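Local structure of thiazoline oxidase/subtilisin-like protease (Prochloron didemni, 4H6X) at residues I160-A163 and L164-A168; Q82-K85 and G86-E90. The protein is a subtilisin-like protease of patellamide maturation, thought to cleave the precursor peptide and close it into a ring by transamidation. All blocks are in the same frame, centred on the assembly; numbering follows the deposited sequence.

Contact 1: residues I160-A163 and L164-A168; sequences IDLA and LELGA
Leu166 lays its CD1 methyl 4.0 Å from CG of Leu162, one helical turn earlier, and the two side chains cross obliquely. With CG of Leu166 anti to its carbonyl carbon (chi1 -64°), the branch point is carried back to 3.2 Å from Leu162 O, which also accepts Leu166 N at 2.9 Å. Two residues earlier, Ile160 O accepts Leu164 N at 2.9 Å in a nearly straight bond (N-H...O 166°). The closing turn is a Schellman motif: Gly167 has positive phi (93°), Gly167 N bonds to Leu164 O at 3.0 Å, Ala168 N bonds back to Ala163 O at 3.3 Å, and CB of Ala168 lies 3.4 Å from that oxygen. These buried alanines contrast with the solvent flank, where Asp161 and Glu165 are joined by a longer backbone bond, Glu165 N to Asp161 O at 3.2 Å, and both carboxylates lead off the helix. The stretch ends helix 154-165 and turns toward strand 170-173 of the parallel sheet. Ala163 and Ala168 rest on Val36 of strand 34-39, Leu162 and Leu166 on Met137 of strand 133-138, while Ile160 and Leu164 pack against helix 187-197.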
loop_
_atom_site.group_PDB
_atom_site.type_symbol
_atom_site.label_atom_id
_atom_site.label_comp_id
_atom_site.label_asym_id
_atom_site.label_seq_id
_atom_site.Cartn_x
_atom_site.Cartn_y
_atom_site.Cartn_z
ATOM N N ILE A 160 -7.862 9.516 -9.785
ATOM C CA ILE A 160 -6.847 10.389 -9.175
ATOM C C ILE A 160 -7.434 11.789 -8.917
ATOM O O ILE A 160 -7.270 12.317 -7.815
ATOM C CB ILE A 160 -5.544 10.404 -10.010
ATOM C CG1 ILE A 160 -4.808 9.069 -9.832
ATOM C CG2 ILE A 160 -4.612 11.561 -9.615
ATOM C CD1 ILE A 160 -3.748 8.801 -10.896
ATOM N N ASP A 161 -8.151 12.360 -9.906
ATOM C CA ASP A 161 -8.788 13.676 -9.718
ATOM C C ASP A 161 -9.727 13.613 -8.541
ATOM O O ASP A 161 -9.776 14.549 -7.756
ATOM C CB ASP A 161 -9.579 14.158 -10.955
ATOM C CG ASP A 161 -8.684 14.586 -12.093
ATOM O OD1 ASP A 161 -7.568 15.076 -11.816
ATOM O OD2 ASP A 161 -9.087 14.407 -13.262
ATOM N N LEU A 162 -10.507 12.525 -8.435
ATOM C CA LEU A 162 -11.387 12.363 -7.280
ATOM C C LEU A 162 -10.598 12.245 -5.959
ATOM O O LEU A 162 -10.941 12.875 -4.967
ATOM C CB LEU A 162 -12.330 11.154 -7.450
ATOM C CG LEU A 162 -13.357 10.936 -6.318
ATOM C CD1 LEU A 162 -14.197 12.192 -6.050
ATOM C CD2 LEU A 162 -14.247 9.745 -6.662
ATOM N N ALA A 163 -9.572 11.401 -5.946
ATOM C CA ALA A 163 -8.717 11.231 -4.765
ATOM C C ALA A 163 -8.149 12.571 -4.271
ATOM O O ALA A 163 -8.115 12.817 -3.061
ATOM C CB ALA A 163 -7.584 10.269 -5.071
ATOM N N LEU A 164 -7.698 13.413 -5.205
ATOM C CA LEU A 164 -7.241 14.761 -4.866
ATOM C C LEU A 164 -8.330 15.574 -4.158
ATOM O O LEU A 164 -8.093 16.163 -3.100
ATOM C CB LEU A 164 -6.769 15.506 -6.118
ATOM C CG LEU A 164 -5.421 15.066 -6.670
ATOM C CD1 LEU A 164 -5.158 15.761 -8.001
ATOM C CD2 LEU A 164 -4.296 15.321 -5.661
ATOM N N GLU A 165 -9.533 15.570 -4.730
ATOM C CA GLU A 165 -10.647 16.296 -4.143
ATOM C C GLU A 165 -11.045 15.759 -2.767
ATOM O O GLU A 165 -11.539 16.495 -1.911
ATOM C CB GLU A 165 -11.848 16.294 -5.105
ATOM C CG GLU A 165 -12.856 17.381 -4.793
ATOM C CD GLU A 165 -12.236 18.769 -4.906
ATOM O OE1 GLU A 165 -11.243 18.929 -5.634
ATOM O OE2 GLU A 165 -12.739 19.689 -4.256
ATOM N N LEU A 166 -10.817 14.471 -2.549
ATOM C CA LEU A 166 -11.076 13.860 -1.250
ATOM C C LEU A 166 -10.048 14.223 -0.159
ATOM O O LEU A 166 -10.223 13.861 0.999
ATOM C CB LEU A 166 -11.191 12.335 -1.403
ATOM C CG LEU A 166 -12.362 11.836 -2.255
ATOM C CD1 LEU A 166 -12.186 10.353 -2.534
ATOM C CD2 LEU A 166 -13.701 12.120 -1.569
ATOM N N GLY A 167 -8.994 14.947 -0.513
ATOM C CA GLY A 167 -8.009 15.356 0.504
ATOM C C GLY A 167 -6.818 14.419 0.684
ATOM O O GLY A 167 -6.152 14.452 1.724
ATOM N N ALA A 168 -6.540 13.590 -0.324
ATOM C CA ALA A 168 -5.390 12.703 -0.278
ATOM C C ALA A 168 -4.123 13.514 -0.029
ATOM O O ALA A 168 -3.915 14.563 -0.661
ATOM C CB ALA A 168 -5.240 11.932 -1.582
#

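Contact 2: residues Q82-K85 and G86-E90; sequences QGLK and GKEKE
Leu84 and Lys89 meet through their CB atoms, 4.0 Å apart, where the link between two helices folds back on the first turn of the second. The van der Waals contacts of Leu84 come first. Its CG stands anti to the carbonyl carbon (chi1 -56°), which turns the isobutyl group along the flank of the new helix: CD1 lies 4.1 Å from the backbone O of Glu88, and CD2 lies 4.0 Å from its OE1. The Glu88 side chain, extended beyond CG, crosses that of Leu84 at about a right angle, so a methyl faces a carboxylate oxygen in van der Waals contact rather than in a polar bond.

A second group of contacts sets aliphatic carbon against backbone carbonyls. CB of Lys89 makes a tight, possibly strained approach to Lys85 O, at 3.0 Å, and CD of Lys89 is 3.6 Å from Lys85 O and 3.8 Å from Leu84 O. With CG anti to the backbone N (chi1 175°) and the later torsions also extended, the chain runs straight past both oxygens and carries its ammonium end away from the turn. Shortening Lys89 to an alanine would keep CB at Lys85 O but remove the methylenes that run past Leu84 O and Lys85 O, and is likely to leave that side of the turn more open to water.

Backbone polar geometry forms the third group. Gly86 is the N-cap residue, and its O accepts Glu90 N at 3.2 Å, the first helical bond. Lys85 N is buried by the turn and has no partner in the model.

Gly83, at positive phi (79°), ends helix 70-82 in a Schellman motif, and Gln82 NE2 bonds to Ser78 OG within that helix. Residues 83-86 therefore form a short surface connection between helix 70-82 and helix 87-96.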
loop_
_atom_site.group_PDB
_atom_site.type_symbol
_atom_site.label_atom_id
_atom_site.label_comp_id
_atom_site.label_asym_id
_atom_site.label_seq_id
_atom_site.Cartn_x
_atom_site.Cartn_y
_atom_site.Cartn_z
ATOM N N GLN A 82 -3.931 -24.390 -1.671
ATOM C CA GLN A 82 -3.455 -25.613 -2.305
ATOM C C GLN A 82 -2.121 -25.423 -2.995
ATOM O O GLN A 82 -1.402 -26.391 -3.241
ATOM C CB GLN A 82 -4.460 -26.104 -3.340
ATOM C CG GLN A 82 -5.735 -26.694 -2.749
ATOM C CD GLN A 82 -6.715 -27.064 -3.832
ATOM O OE1 GLN A 82 -6.350 -27.722 -4.808
ATOM N NE2 GLN A 82 -7.948 -26.604 -3.698
ATOM N N GLY A 83 -1.806 -24.179 -3.342
ATOM C CA GLY A 83 -0.524 -23.860 -3.958
ATOM C C GLY A 83 -0.474 -24.201 -5.427
ATOM O O GLY A 83 0.605 -24.402 -5.978
ATOM N N LEU A 84 -1.643 -24.278 -6.065
ATOM C CA LEU A 84 -1.727 -24.462 -7.516
ATOM C C LEU A 84 -1.052 -23.287 -8.234
ATOM O O LEU A 84 -1.098 -22.155 -7.749
ATOM C CB LEU A 84 -3.186 -24.606 -7.956
ATOM C CG LEU A 84 -4.031 -25.710 -7.295
ATOM C CD1 LEU A 84 -5.359 -25.830 -8.024
ATOM C CD2 LEU A 84 -3.318 -27.067 -7.258
ATOM N N LYS A 85 -0.445 -23.554 -9.388
ATOM C CA LYS A 85 0.539 -22.628 -9.951
ATOM C C LYS A 85 0.152 -21.983 -11.286
ATOM O O LYS A 85 -0.600 -21.012 -11.315
ATOM C CB LYS A 85 1.906 -23.315 -10.043
ATOM C CG LYS A 85 3.086 -22.414 -9.730
ATOM C CD LYS A 85 3.292 -22.264 -8.230
ATOM C CE LYS A 85 4.576 -21.508 -7.932
ATOM N NZ LYS A 85 4.717 -21.232 -6.476
ATOM N N GLY A 86 0.687 -22.496 -12.385
ATOM C CA GLY A 86 0.457 -21.890 -13.687
ATOM C C GLY A 86 -0.889 -22.280 -14.257
ATOM O O GLY A 86 -1.928 -21.761 -13.841
ATOM N N LYS A 87 -0.863 -23.212 -15.203
ATOM C CA LYS A 87 -2.063 -23.645 -15.906
ATOM C C LYS A 87 -3.031 -24.401 -14.998
ATOM O O LYS A 87 -4.246 -24.295 -15.170
ATOM C CB LYS A 87 -1.688 -24.493 -17.125
ATOM C CG LYS A 87 -2.622 -24.343 -18.320
ATOM C CD LYS A 87 -2.242 -23.159 -19.211
ATOM C CE LYS A 87 -2.846 -21.839 -18.737
ATOM N NZ LYS A 87 -4.337 -21.842 -18.772
ATOM N N GLU A 88 -2.495 -25.150 -14.031
ATOM C CA GLU A 88 -3.329 -25.847 -13.046
ATOM C C GLU A 88 -4.212 -24.863 -12.278
ATOM O O GLU A 88 -5.399 -25.124 -12.064
ATOM C CB GLU A 88 -2.480 -26.651 -12.054
ATOM C CG GLU A 88 -1.830 -27.901 -12.627
ATOM C CD GLU A 88 -1.130 -28.748 -11.572
ATOM O OE1 GLU A 88 -1.492 -28.667 -10.377
ATOM O OE2 GLU A 88 -0.215 -29.508 -11.947
ATOM N N LYS A 89 -3.626 -23.734 -11.870
ATOM C CA LYS A 89 -4.362 -22.700 -11.147
ATOM C C LYS A 89 -5.439 -22.076 -12.030
ATOM O O LYS A 89 -6.580 -21.911 -11.593
ATOM C CB LYS A 89 -3.414 -21.624 -10.594
ATOM C CG LYS A 89 -4.122 -20.447 -9.940
ATOM C CD LYS A 89 -3.160 -19.409 -9.375
ATOM C CE LYS A 89 -3.932 -18.191 -8.883
ATOM N NZ LYS A 89 -3.086 -17.125 -8.259
ATOM N N GLU A 90 -5.077 -21.746 -13.270
ATOM C CA GLU A 90 -6.012 -21.123 -14.217
ATOM C C GLU A 90 -7.230 -22.000 -14.481
ATOM O O GLU A 90 -8.366 -21.512 -14.501
ATOM C CB GLU A 90 -5.317 -20.788 -15.540
ATOM C CG GLU A 90 -4.148 -19.822 -15.405
ATOM C CD GLU A 90 -4.514 -18.575 -14.626
ATOM O OE1 GLU A 90 -5.401 -17.830 -15.090
ATOM O OE2 GLU A 90 -3.925 -18.349 -13.542
#

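Contact 2 precedes contact 1 along the chain, and both belong to the subtilisin-like protease. Their centres are 38 Å apart and their nearest atoms about 26 Å, on opposite sides of the chain's centre, so neither touches the other. They share no helix: contact 1 occupies the end of helix 154-165, packed on the parallel sheet of the subtilisin-like core, whereas contact 2 joins helices 70-82 and 87-96 at the surface. Between them in sequence come helix 101-118 and strand 133-138, the latter touched by Leu162, Ala163 and Leu166 of contact 1. The pair thus contrasts a helix end packed on the central sheet, with one flank in solvent, with a peripheral helix-to-helix turn.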